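Local coordinates for protein magnesium-protoporphyrin O-methyltransferase (Synechocystis sp., PDB 4QDJ) that transfers a methyl group from S-adenosylmethionine to magnesium-protoporphyrin IX, giving the 13-monomethyl ester on the way to chlorophyll, at residues 42-47 against 133-138; 50-55 against 74-79; 147-152 against 160-165; 213-218 against 222-227. All blocks are in the same frame, centred on the assembly; numbering follows the deposited sequence.

From the N terminus, helix 35-58 is the first to take part and supplies one side of two contacts. Its residues 42-47 wait 86 residues for 133-138, behind strand 130-133, so contact 1 closes a long loop around bound S-adenosylmethionine. Within that loop lies contact 2, where 50-55 of the same helix meet the turn into helix 77-82; Leu-134 packs on Val-51 and Leu-76 and joins the two. Contacts 3 and 4 follow in series, each closing a short loop: helix 142-155 on strand 159-164, then the hairpin of 207-216 and 221-229. Strands 159-164 and 221-229 are sheet neighbours, and Ser-222 and Ser-163 both bond Asp-135 of contact 1.

Contact 1. Residues 42-47 against 133-138; sequences VGHQQT and CLDVLI. With SAM (S-adenosylmethionine), chain B.
His-44 and Asp-135 sit close together without bonding each other: ring carbon CD2 of His-44 lies 3.7 Å from OD2 of Asp-135, and the imidazole nitrogen NE2 is given to the cofactor instead. The carboxylate oxygen approaches the edge of the ring in its plane, while the two flat groups are turned 50° apart. With CG anti to the backbone N (chi1 169°), the imidazole swings off helix 35-58 to the methionine end of S-adenosylmethionine. There NE2 donates to OXT of the cofactor at 2.7 Å and, more weakly, to its O at 2.9 Å, a forked grip on one carboxylate. The amino group on the same carbon is held by the loop: the cofactor's N donates to the backbone O of Leu-134 at 2.7 Å. Val-136 lays CG2 against the ribose, 3.5 Å from O4' of the cofactor. A leucine in place of His-44 would probably leave the cofactor carboxylate without this donor and less firmly placed. Asp-135 takes its own bonds from Tyr-220 at OD2 and from Ser-163 at OD1, which fixes its carboxylate. CG2 of Thr-47 also meets CD1 of Leu-134 at 4.3 Å, an apolar touch beside these polar groups. Helix and post-strand loop thus form part of the cofactor pocket of a class I methyltransferase, with a ring N-H for the carboxylate and a carbonyl for the amino group, a pairing that suits the zwitterionic end of S-adenosylmethionine.

Contact 2. Residues 50-55 against 74-79; sequences SVVAWL and GSLSIP
This is a small, wholly apolar contact between helix 35-58 and the turn leading into helix 77-82, with no hydrogen bond across it. Leu-76 does most of the work. Its CG stands anti to the backbone N (chi1 177°), and this carries the branch over to the neighbouring helix, where methyl CD1 touches two consecutive valines. CD1 of Leu-76 comes 3.7 Å from CG2 of Val-52, the two side chains sliding past one another in opposite directions. The same methyl lies 4.2 Å from CG1 of Val-51, which it crosses at about a right angle. Val-52 has a second neighbour on this side: its CG2 rests 4.2 Å from CB of Pro-79, three residues further on, so a single valine methyl is shared between leucine and proline ring. Leu-76 also packs on Val-48, Ile-132 and Leu-134, and Val-51 on Ile-224, which ties the pair of helices to the sheet beneath. Just before Leu-76, Ser-75 touches S-adenosylmethionine. Two helices packed over the strands, with the turn after strand 65-69 reaching the cofactor, are what the Rossmann-like fold of class I methyltransferases provides.

Contact 3. Residues 147-152 against 160-165; sequences AMISHL and LILSFA
Ile-149 and Leu-162 cross obliquely, and between them they carry the closest touch of helix 142-155 on strand 159-164. Methyl CD1 of Leu-162 fits against the longer arm of the isoleucine, 3.8 Å from CD1 of Ile-149 and equally near its CG1. That arm lies beside the backbone N (chi1 -67°), while the other branch, CG2, stands anti to that nitrogen and lies between two leucines: CG2 of Ile-149 is 4.2 Å from CD2 of Leu-160 and also close to CD1 of Leu-162. The side chains of Ile-149 and Leu-160 meet at about a right angle. One turn on, Leu-152 offers its stem to the same Leu-160, with CB 4.0 Å from CD1 of Leu-160. The two methyls of Leu-160 are therefore divided between Ile-149 and Leu-152. Helix and strand run nearly antiparallel, at 155°, with their short axes 10.2 Å apart, as expected of the return leg of the beta-alpha-beta unit 130-133, 142-155, 159-164. Ile-198, Ile-201 and Leu-202 of helix 195-204 cover Ile-149 further, while Leu-152 reaches across to Val-131 and Cys-133. All four side chains are buried hydrocarbon, so what joins helix to strand here is dispersion and the exclusion of water, with no hydrogen bond between them.

Contact 4. Residues 213-218 against 222-227; sequences GMTSTR and SRILEA
The antiparallel hairpin of strands 207-216 and 221-229 ends the seven-stranded sheet, and residues 213-215 pair with 222-224 near its turn. Gly-213 with Ile-224 and Thr-215 with Ser-222 are hydrogen-bonded pairs; Met-214 with Arg-223 between them is a non-hydrogen-bonded one. Thr-215 N donates to Ser-222 O at 2.8 Å and almost straight (175°), and Ser-222 N answers to Thr-215 O. At the other pair Gly-213 N donates to Ile-224 O at 2.8 Å, while Gly-213 O is gripped twice: by Ile-224 N and, at 3.0 Å, by NH1 of Arg-223, the two coming from opposite faces of its carbonyl plane. The arginine chain, bent at chi2 (67°), brings its guanidinium edge back over the neighbouring strand. NE of Arg-223 makes a salt bridge to Glu-195, which helps fix the rotation of the group. Met-214 is bent as well and lays its sulfur SD along Arg-223, 3.7 Å from CA and 3.9 Å from CB of that residue. A methionine at Arg-223 would probably cost Glu-195 this charged partner and strip Gly-213 O of its side-chain donor. On the face opposite Met-214 and Arg-223, Thr-215, Ser-222 and Ile-224 turn to helix 35-58: Thr-215 OG1 is hydrogen-bonded to Thr-47, and Ser-222 OG to Asp-135 beside the cofactor. One reversed strand, 221-229, set between 159-164 and the edge strand 207-216 in the order 3-2-1-4-5-7-6, is the hallmark of the class I methyltransferase sheet.

Contact 1. Residues 42-47 against 133-138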
loop_
_atom_site.group_PDB
_atom_site.type_symbol
_atom_site.label_atom_id
_atom_site.label_comp_id
_atom_site.label_asym_id
_atom_site.label_seq_id
_atom_site.Cartn_x
_atom_site.Cartn_y
_atom_site.Cartn_z
ATOM N N VAL A 42 14.146 5.523 4.352
ATOM C CA VAL A 42 14.918 4.284 4.315
ATOM C C VAL A 42 14.086 3.075 4.751
ATOM O O VAL A 42 14.127 2.019 4.114
ATOM C CB VAL A 42 16.191 4.398 5.185
ATOM C CG1 VAL A 42 16.889 3.050 5.301
ATOM C CG2 VAL A 42 17.131 5.448 4.608
ATOM N N GLY A 43 13.322 3.235 5.826
ATOM C CA GLY A 43 12.480 2.158 6.319
ATOM C C GLY A 43 11.418 1.754 5.313
ATOM O O GLY A 43 11.200 0.567 5.054
ATOM N N HIS A 44 10.751 2.750 4.742
ATOM C CA HIS A 44 9.724 2.499 3.741
ATOM C C HIS A 44 10.311 1.814 2.510
ATOM O O HIS A 44 9.694 0.918 1.936
ATOM C CB HIS A 44 9.026 3.803 3.349
ATOM C CG HIS A 44 8.144 3.675 2.147
ATOM N ND1 HIS A 44 8.518 4.128 0.901
ATOM C CD2 HIS A 44 6.909 3.140 2.000
ATOM C CE1 HIS A 44 7.550 3.882 0.038
ATOM N NE2 HIS A 44 6.562 3.284 0.678
ATOM N N GLN A 45 11.513 2.220 2.114
ATOM C CA GLN A 45 12.174 1.585 0.979
ATOM C C GLN A 45 12.456 0.109 1.270
ATOM O O GLN A 45 12.376 -0.735 0.376
ATOM C CB GLN A 45 13.464 2.316 0.610
ATOM C CG GLN A 45 14.123 1.786 -0.656
ATOM C CD GLN A 45 13.281 2.029 -1.896
ATOM O OE1 GLN A 45 12.897 3.162 -2.185
ATOM N NE2 GLN A 45 12.987 0.964 -2.632
ATOM N N GLN A 46 12.780 -0.201 2.522
ATOM C CA GLN A 46 13.015 -1.586 2.919
ATOM C C GLN A 46 11.735 -2.410 2.811
ATOM O O GLN A 46 11.757 -3.551 2.347
ATOM C CB GLN A 46 13.580 -1.658 4.340
ATOM C CG GLN A 46 13.825 -3.077 4.831
ATOM C CD GLN A 46 14.545 -3.121 6.163
ATOM O OE1 GLN A 46 15.418 -2.298 6.439
ATOM N NE2 GLN A 46 14.182 -4.087 6.999
ATOM N N THR A 47 10.619 -1.824 3.234
ATOM C CA THR A 47 9.327 -2.498 3.146
ATOM C C THR A 47 8.984 -2.803 1.693
ATOM O O THR A 47 8.614 -3.929 1.354
ATOM C CB THR A 47 8.205 -1.651 3.776
ATOM O OG1 THR A 47 8.487 -1.452 5.166
ATOM C CG2 THR A 47 6.856 -2.348 3.631
ATOM N N CYS A 133 -1.634 -3.857 0.079
ATOM C CA CYS A 133 -1.971 -2.607 0.745
ATOM C C CYS A 133 -0.911 -2.298 1.797
ATOM O O CYS A 133 -0.947 -2.840 2.902
ATOM C CB CYS A 133 -3.355 -2.714 1.385
ATOM S SG CYS A 133 -3.991 -1.182 2.081
ATOM N N LEU A 134 0.038 -1.434 1.440
ATOM C CA LEU A 134 1.174 -1.130 2.308
ATOM C C LEU A 134 1.069 0.243 2.954
ATOM O O LEU A 134 0.861 1.242 2.266
ATOM C CB LEU A 134 2.487 -1.197 1.526
ATOM C CG LEU A 134 2.869 -2.507 0.841
ATOM C CD1 LEU A 134 4.265 -2.393 0.244
ATOM C CD2 LEU A 134 2.786 -3.674 1.815
ATOM N N ASP A 135 1.232 0.277 4.274
ATOM C CA ASP A 135 1.288 1.524 5.038
ATOM C C ASP A 135 0.087 2.436 4.785
ATOM O O ASP A 135 0.226 3.658 4.702
ATOM C CB ASP A 135 2.598 2.275 4.766
ATOM C CG ASP A 135 3.828 1.508 5.234
ATOM O OD1 ASP A 135 3.678 0.447 5.880
ATOM O OD2 ASP A 135 4.956 1.976 4.962
ATOM N N VAL A 136 -1.089 1.831 4.661
ATOM C CA VAL A 136 -2.323 2.578 4.463
ATOM C C VAL A 136 -3.222 2.433 5.689
ATOM O O VAL A 136 -3.835 3.401 6.142
ATOM C CB VAL A 136 -3.077 2.085 3.210
ATOM C CG1 VAL A 136 -4.434 2.761 3.093
ATOM C CG2 VAL A 136 -2.244 2.324 1.958
ATOM N N LEU A 137 -3.273 1.220 6.235
ATOM C CA LEU A 137 -4.142 0.910 7.369
ATOM C C LEU A 137 -3.802 1.723 8.615
ATOM O O LEU A 137 -4.628 1.865 9.513
ATOM C CB LEU A 137 -4.089 -0.587 7.687
ATOM C CG LEU A 137 -4.593 -1.518 6.583
ATOM C CD1 LEU A 137 -4.416 -2.976 6.984
ATOM C CD2 LEU A 137 -6.048 -1.219 6.250
ATOM N N ILE A 138 -2.586 2.260 8.657
ATOM C CA ILE A 138 -2.137 3.091 9.769
ATOM C C ILE A 138 -3.008 4.344 9.946
ATOM O O ILE A 138 -3.032 4.950 11.018
ATOM C CB ILE A 138 -0.651 3.496 9.589
ATOM C CG1 ILE A 138 -0.095 4.142 10.862
ATOM C CG2 ILE A 138 -0.480 4.398 8.370
ATOM C CD1 ILE A 138 1.382 4.469 10.793
HETATM N N SAM B . 1.212 2.303 -0.241
HETATM C CA SAM B . 2.078 3.413 -0.631
HETATM C C SAM B . 3.533 3.104 -0.307
HETATM O O SAM B . 3.825 2.321 0.598
HETATM O OXT SAM B . 4.445 3.627 -0.948
HETATM C CB SAM B . 1.646 4.736 0.004
HETATM C CG SAM B . 1.604 4.794 1.530
HETATM S SD SAM B . 1.164 6.449 2.137
HETATM C CE SAM B . 1.763 6.387 3.844
HETATM C "C5'" SAM B . -0.604 6.236 2.431
HETATM C "C4'" SAM B . -1.411 6.408 1.153
HETATM O "O4'" SAM B . -2.661 5.775 1.321
HETATM C "C3'" SAM B . -1.690 7.866 0.814
HETATM O "O3'" SAM B . -1.279 8.116 -0.509
HETATM C "C2'" SAM B . -3.198 7.995 0.910
HETATM O "O2'" SAM B . -3.721 8.874 -0.062
HETATM C "C1'" SAM B . -3.646 6.560 0.694
HETATM N N9 SAM B . -4.969 6.265 1.258
HETATM C C8 SAM B . -5.436 6.585 2.504
HETATM N N7 SAM B . -6.704 6.125 2.609
HETATM C C5 SAM B . -7.043 5.518 1.449
HETATM C C6 SAM B . -8.202 4.886 1.025
HETATM N N6 SAM B . -9.256 4.802 1.834
HETATM N N1 SAM B . -8.253 4.352 -0.244
HETATM C C2 SAM B . -7.160 4.439 -1.082
HETATM N N3 SAM B . -6.012 5.072 -0.655
HETATM C C4 SAM B . -5.959 5.598 0.592
#

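Contact 2. Residues 50-55 against 74-79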
loop_
_atom_site.group_PDB
_atom_site.type_symbol
_atom_site.label_atom_id
_atom_site.label_comp_id
_atom_site.label_asym_id
_atom_site.label_seq_id
_atom_site.Cartn_x
_atom_site.Cartn_y
_atom_site.Cartn_z
ATOM N N SER A 50 11.316 -5.496 0.288
ATOM C CA SER A 50 10.995 -6.809 0.845
ATOM C C SER A 50 9.821 -7.449 0.109
ATOM O O SER A 50 9.828 -8.646 -0.178
ATOM C CB SER A 50 10.678 -6.702 2.341
ATOM O OG SER A 50 11.842 -6.415 3.096
ATOM N N VAL A 51 8.806 -6.645 -0.189
ATOM C CA VAL A 51 7.628 -7.153 -0.885
ATOM C C VAL A 51 7.953 -7.511 -2.335
ATOM O O VAL A 51 7.565 -8.573 -2.825
ATOM C CB VAL A 51 6.451 -6.158 -0.799
ATOM C CG1 VAL A 51 5.294 -6.601 -1.694
ATOM C CG2 VAL A 51 5.991 -6.033 0.644
ATOM N N VAL A 52 8.686 -6.635 -3.015
ATOM C CA VAL A 52 9.140 -6.926 -4.371
ATOM C C VAL A 52 9.939 -8.228 -4.389
ATOM O O VAL A 52 9.740 -9.078 -5.261
ATOM C CB VAL A 52 9.987 -5.772 -4.950
ATOM C CG1 VAL A 52 10.603 -6.174 -6.287
ATOM C CG2 VAL A 52 9.134 -4.519 -5.108
ATOM N N ALA A 53 10.822 -8.393 -3.407
ATOM C CA ALA A 53 11.652 -9.590 -3.318
ATOM C C ALA A 53 10.820 -10.864 -3.151
ATOM O O ALA A 53 11.132 -11.893 -3.753
ATOM C CB ALA A 53 12.661 -9.458 -2.184
ATOM N N TRP A 54 9.770 -10.793 -2.334
ATOM C CA TRP A 54 8.863 -11.926 -2.157
ATOM C C TRP A 54 8.267 -12.336 -3.493
ATOM O O TRP A 54 8.260 -13.515 -3.854
ATOM C CB TRP A 54 7.709 -11.562 -1.222
ATOM C CG TRP A 54 8.001 -11.645 0.239
ATOM C CD1 TRP A 54 9.122 -12.149 0.835
ATOM C CD2 TRP A 54 7.144 -11.207 1.297
ATOM N NE1 TRP A 54 9.013 -12.046 2.203
ATOM C CE2 TRP A 54 7.809 -11.470 2.511
ATOM C CE3 TRP A 54 5.878 -10.611 1.335
ATOM C CZ2 TRP A 54 7.249 -11.162 3.750
ATOM C CZ3 TRP A 54 5.324 -10.307 2.564
ATOM C CH2 TRP A 54 6.009 -10.583 3.755
ATOM N N LEU A 55 7.757 -11.346 -4.221
ATOM C CA LEU A 55 7.028 -11.598 -5.459
ATOM C C LEU A 55 7.949 -12.084 -6.572
ATOM O O LEU A 55 7.575 -12.948 -7.365
ATOM C CB LEU A 55 6.243 -10.353 -5.890
ATOM C CG LEU A 55 4.796 -10.258 -5.382
ATOM C CD1 LEU A 55 4.714 -10.406 -3.872
ATOM C CD2 LEU A 55 4.142 -8.955 -5.826
ATOM N N GLY A 74 3.464 5.572 -6.182
ATOM C CA GLY A 74 3.850 4.420 -6.981
ATOM C C GLY A 74 5.151 3.744 -6.587
ATOM O O GLY A 74 5.763 3.053 -7.404
ATOM N N SER A 75 5.566 3.927 -5.336
ATOM C CA SER A 75 6.822 3.359 -4.846
ATOM C C SER A 75 6.894 1.845 -5.015
ATOM O O SER A 75 7.967 1.295 -5.257
ATOM C CB SER A 75 7.038 3.719 -3.377
ATOM O OG SER A 75 7.129 5.124 -3.206
ATOM N N LEU A 76 5.755 1.174 -4.877
ATOM C CA LEU A 76 5.696 -0.266 -5.099
ATOM C C LEU A 76 5.243 -0.601 -6.519
ATOM O O LEU A 76 5.766 -1.525 -7.142
ATOM C CB LEU A 76 4.763 -0.938 -4.089
ATOM C CG LEU A 76 4.581 -2.446 -4.282
ATOM C CD1 LEU A 76 5.876 -3.192 -3.989
ATOM C CD2 LEU A 76 3.450 -2.961 -3.415
ATOM N N SER A 77 4.269 0.154 -7.024
ATOM C CA SER A 77 3.691 -0.115 -8.342
ATOM C C SER A 77 4.725 -0.128 -9.459
ATOM O O SER A 77 4.709 -1.002 -10.330
ATOM C CB SER A 77 2.611 0.915 -8.677
ATOM O OG SER A 77 1.487 0.767 -7.834
ATOM N N ILE A 78 5.615 0.855 -9.438
ATOM C CA ILE A 78 6.610 0.990 -10.494
ATOM C C ILE A 78 7.616 -0.176 -10.541
ATOM O O ILE A 78 7.783 -0.791 -11.595
ATOM C CB ILE A 78 7.286 2.382 -10.464
ATOM C CG1 ILE A 78 6.244 3.462 -10.769
ATOM C CG2 ILE A 78 8.441 2.449 -11.454
ATOM C CD1 ILE A 78 6.719 4.877 -10.518
ATOM N N PRO A 79 8.264 -0.511 -9.408
ATOM C CA PRO A 79 9.169 -1.667 -9.500
ATOM C C PRO A 79 8.480 -2.996 -9.823
ATOM O O PRO A 79 9.108 -3.856 -10.439
ATOM C CB PRO A 79 9.834 -1.719 -8.117
ATOM C CG PRO A 79 8.979 -0.886 -7.231
ATOM C CD PRO A 79 8.380 0.168 -8.106
#

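Contact 3. Residues 147-152 against 160-165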
loop_
_atom_site.group_PDB
_atom_site.type_symbol
_atom_site.label_atom_id
_atom_site.label_comp_id
_atom_site.label_asym_id
_atom_site.label_seq_id
_atom_site.Cartn_x
_atom_site.Cartn_y
_atom_site.Cartn_z
ATOM N N ALA A 147 -12.996 -3.532 8.057
ATOM C CA ALA A 147 -13.879 -3.435 6.901
ATOM C C ALA A 147 -13.065 -3.289 5.616
ATOM O O ALA A 147 -13.416 -3.853 4.580
ATOM C CB ALA A 147 -14.841 -2.266 7.062
ATOM N N MET A 148 -11.976 -2.532 5.695
ATOM C CA MET A 148 -11.096 -2.336 4.549
ATOM C C MET A 148 -10.423 -3.641 4.134
ATOM O O MET A 148 -10.377 -3.974 2.950
ATOM C CB MET A 148 -10.046 -1.269 4.856
ATOM C CG MET A 148 -10.620 0.135 4.957
ATOM S SD MET A 148 -9.446 1.349 5.586
ATOM C CE MET A 148 -8.139 1.245 4.370
ATOM N N ILE A 149 -9.904 -4.375 5.114
ATOM C CA ILE A 149 -9.265 -5.658 4.845
ATOM C C ILE A 149 -10.251 -6.648 4.232
ATOM O O ILE A 149 -9.918 -7.364 3.289
ATOM C CB ILE A 149 -8.639 -6.254 6.122
ATOM C CG1 ILE A 149 -7.458 -5.394 6.578
ATOM C CG2 ILE A 149 -8.185 -7.685 5.879
ATOM C CD1 ILE A 149 -6.921 -5.765 7.940
ATOM N N SER A 150 -11.470 -6.678 4.763
ATOM C CA SER A 150 -12.496 -7.573 4.244
ATOM C C SER A 150 -12.826 -7.252 2.788
ATOM O O SER A 150 -13.026 -8.153 1.976
ATOM C CB SER A 150 -13.754 -7.514 5.111
ATOM O OG SER A 150 -13.488 -8.001 6.415
ATOM N N HIS A 151 -12.870 -5.967 2.453
ATOM C CA HIS A 151 -13.144 -5.591 1.073
ATOM C C HIS A 151 -11.990 -5.978 0.154
ATOM O O HIS A 151 -12.206 -6.512 -0.932
ATOM C CB HIS A 151 -13.434 -4.100 0.931
ATOM C CG HIS A 151 -13.806 -3.704 -0.461
ATOM N ND1 HIS A 151 -15.054 -3.950 -0.993
ATOM C CD2 HIS A 151 -13.088 -3.114 -1.445
ATOM C CE1 HIS A 151 -15.094 -3.509 -2.238
ATOM N NE2 HIS A 151 -13.913 -3.000 -2.538
ATOM N N LEU A 152 -10.767 -5.699 0.592
ATOM C CA LEU A 152 -9.586 -6.058 -0.183
ATOM C C LEU A 152 -9.517 -7.565 -0.397
ATOM O O LEU A 152 -9.154 -8.033 -1.479
ATOM C CB LEU A 152 -8.316 -5.557 0.507
ATOM C CG LEU A 152 -8.139 -4.039 0.552
ATOM C CD1 LEU A 152 -6.899 -3.675 1.348
ATOM C CD2 LEU A 152 -8.060 -3.464 -0.856
ATOM N N LEU A 160 -3.289 -11.765 -0.401
ATOM C CA LEU A 160 -3.403 -10.411 0.123
ATOM C C LEU A 160 -2.170 -10.102 0.968
ATOM O O LEU A 160 -1.848 -10.838 1.897
ATOM C CB LEU A 160 -4.673 -10.276 0.966
ATOM C CG LEU A 160 -4.947 -8.933 1.652
ATOM C CD1 LEU A 160 -4.961 -7.792 0.641
ATOM C CD2 LEU A 160 -6.262 -8.992 2.417
ATOM N N ILE A 161 -1.471 -9.023 0.630
ATOM C CA ILE A 161 -0.306 -8.602 1.397
ATOM C C ILE A 161 -0.598 -7.264 2.065
ATOM O O ILE A 161 -1.034 -6.324 1.405
ATOM C CB ILE A 161 0.941 -8.484 0.503
ATOM C CG1 ILE A 161 1.339 -9.863 -0.027
ATOM C CG2 ILE A 161 2.098 -7.854 1.267
ATOM C CD1 ILE A 161 2.364 -9.817 -1.138
ATOM N N LEU A 162 -0.372 -7.194 3.374
ATOM C CA LEU A 162 -0.654 -5.989 4.147
ATOM C C LEU A 162 0.548 -5.591 4.986
ATOM O O LEU A 162 1.332 -6.441 5.399
ATOM C CB LEU A 162 -1.825 -6.224 5.105
ATOM C CG LEU A 162 -3.160 -6.744 4.582
ATOM C CD1 LEU A 162 -4.091 -7.030 5.751
ATOM C CD2 LEU A 162 -3.787 -5.745 3.623
ATOM N N SER A 163 0.683 -4.297 5.253
ATOM C CA SER A 163 1.611 -3.847 6.281
ATOM C C SER A 163 0.915 -2.874 7.226
ATOM O O SER A 163 -0.006 -2.158 6.834
ATOM C CB SER A 163 2.880 -3.234 5.680
ATOM O OG SER A 163 2.619 -1.981 5.079
ATOM N N PHE A 164 1.353 -2.870 8.479
ATOM C CA PHE A 164 0.744 -2.035 9.500
ATOM C C PHE A 164 1.744 -1.791 10.620
ATOM O O PHE A 164 2.728 -2.518 10.749
ATOM C CB PHE A 164 -0.525 -2.696 10.054
ATOM C CG PHE A 164 -0.283 -4.032 10.708
ATOM C CD1 PHE A 164 -0.193 -5.189 9.947
ATOM C CD2 PHE A 164 -0.153 -4.134 12.084
ATOM C CE1 PHE A 164 0.030 -6.417 10.544
ATOM C CE2 PHE A 164 0.069 -5.360 12.689
ATOM C CZ PHE A 164 0.160 -6.502 11.916
ATOM N N ALA A 165 1.494 -0.760 11.418
ATOM C CA ALA A 165 2.297 -0.511 12.605
ATOM C C ALA A 165 1.727 -1.340 13.744
ATOM O O ALA A 165 0.580 -1.145 14.138
ATOM C CB ALA A 165 2.275 0.963 12.959
#

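Contact 4. Residues 213-218 against 222-227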
loop_
_atom_site.group_PDB
_atom_site.type_symbol
_atom_site.label_atom_id
_atom_site.label_comp_id
_atom_site.label_asym_id
_atom_site.label_seq_id
_atom_site.Cartn_x
_atom_site.Cartn_y
_atom_site.Cartn_z
ATOM N N GLY A 213 7.155 -10.372 7.484
ATOM C CA GLY A 213 8.350 -9.562 7.539
ATOM C C GLY A 213 8.195 -8.476 8.575
ATOM O O GLY A 213 7.128 -8.309 9.169
ATOM N N MET A 214 9.269 -7.732 8.793
ATOM C CA MET A 214 9.245 -6.652 9.761
ATOM C C MET A 214 10.330 -5.646 9.438
ATOM O O MET A 214 11.506 -5.992 9.354
ATOM C CB MET A 214 9.448 -7.194 11.176
ATOM C CG MET A 214 9.430 -6.118 12.251
ATOM S SD MET A 214 7.797 -5.380 12.452
ATOM C CE MET A 214 8.189 -3.939 13.439
ATOM N N THR A 215 9.927 -4.398 9.236
ATOM C CA THR A 215 10.890 -3.325 9.077
ATOM C C THR A 215 10.926 -2.543 10.375
ATOM O O THR A 215 9.894 -2.076 10.857
ATOM C CB THR A 215 10.522 -2.386 7.919
ATOM O OG1 THR A 215 10.384 -3.147 6.713
ATOM C CG2 THR A 215 11.605 -1.329 7.732
ATOM N N SER A 216 12.115 -2.419 10.950
ATOM C CA SER A 216 12.279 -1.711 12.208
ATOM C C SER A 216 13.438 -0.732 12.123
ATOM O O SER A 216 14.598 -1.135 12.068
ATOM C CB SER A 216 12.520 -2.698 13.353
ATOM O OG SER A 216 11.433 -3.593 13.497
ATOM N N THR A 217 13.115 0.554 12.095
ATOM C CA THR A 217 14.126 1.594 12.198
ATOM C C THR A 217 13.798 2.452 13.410
ATOM O O THR A 217 12.956 2.084 14.227
ATOM C CB THR A 217 14.187 2.474 10.939
ATOM O OG1 THR A 217 12.982 3.240 10.829
ATOM C CG2 THR A 217 14.361 1.618 9.691
ATOM N N ARG A 218 14.455 3.599 13.525
ATOM C CA ARG A 218 14.266 4.459 14.684
ATOM C C ARG A 218 12.862 5.061 14.741
ATOM O O ARG A 218 12.254 5.134 15.810
ATOM C CB ARG A 218 15.330 5.558 14.707
ATOM C CG ARG A 218 15.328 6.408 15.963
ATOM C CD ARG A 218 16.648 7.146 16.117
ATOM N NE ARG A 218 16.596 8.151 17.174
ATOM C CZ ARG A 218 17.660 8.602 17.829
ATOM N NH1 ARG A 218 18.866 8.129 17.545
ATOM N NH2 ARG A 218 17.518 9.520 18.775
ATOM N N SER A 222 7.067 -1.266 10.522
ATOM C CA SER A 222 6.087 -1.831 9.609
ATOM C C SER A 222 6.140 -3.348 9.624
ATOM O O SER A 222 7.125 -3.953 9.197
ATOM C CB SER A 222 6.313 -1.303 8.191
ATOM O OG SER A 222 5.214 -1.608 7.353
ATOM N N ARG A 223 5.072 -3.951 10.132
ATOM C CA ARG A 223 4.915 -5.398 10.143
ATOM C C ARG A 223 4.238 -5.816 8.843
ATOM O O ARG A 223 3.195 -5.277 8.488
ATOM C CB ARG A 223 4.060 -5.811 11.342
ATOM C CG ARG A 223 3.736 -7.290 11.418
ATOM C CD ARG A 223 4.974 -8.132 11.679
ATOM N NE ARG A 223 4.609 -9.472 12.128
ATOM C CZ ARG A 223 5.271 -10.581 11.812
ATOM N NH1 ARG A 223 6.343 -10.520 11.034
ATOM N NH2 ARG A 223 4.856 -11.754 12.272
ATOM N N ILE A 224 4.834 -6.768 8.135
ATOM C CA ILE A 224 4.320 -7.188 6.834
ATOM C C ILE A 224 3.786 -8.614 6.901
ATOM O O ILE A 224 4.479 -9.517 7.362
ATOM C CB ILE A 224 5.420 -7.118 5.754
ATOM C CG1 ILE A 224 6.231 -5.829 5.897
ATOM C CG2 ILE A 224 4.813 -7.231 4.360
ATOM C CD1 ILE A 224 7.491 -5.805 5.058
ATOM N N LEU A 225 2.552 -8.812 6.446
ATOM C CA LEU A 225 1.955 -10.144 6.406
ATOM C C LEU A 225 1.556 -10.521 4.989
ATOM O O LEU A 225 0.886 -9.751 4.301
ATOM C CB LEU A 225 0.717 -10.212 7.303
ATOM C CG LEU A 225 0.892 -9.892 8.787
ATOM C CD1 LEU A 225 -0.444 -9.996 9.508
ATOM C CD2 LEU A 225 1.920 -10.816 9.420
ATOM N N GLU A 226 1.972 -11.707 4.559
ATOM C CA GLU A 226 1.478 -12.288 3.320
ATOM C C GLU A 226 0.391 -13.285 3.679
ATOM O O GLU A 226 0.637 -14.242 4.414
ATOM C CB GLU A 226 2.598 -12.997 2.558
ATOM C CG GLU A 226 2.131 -13.684 1.283
ATOM C CD GLU A 226 3.214 -14.530 0.640
ATOM O OE1 GLU A 226 3.939 -15.232 1.375
ATOM O OE2 GLU A 226 3.345 -14.491 -0.600
ATOM N N ALA A 227 -0.815 -13.048 3.176
ATOM C CA ALA A 227 -1.939 -13.933 3.437
ATOM C C ALA A 227 -2.353 -14.633 2.150
ATOM O O ALA A 227 -2.437 -14.011 1.090
ATOM C CB ALA A 227 -3.106 -13.154 4.023
#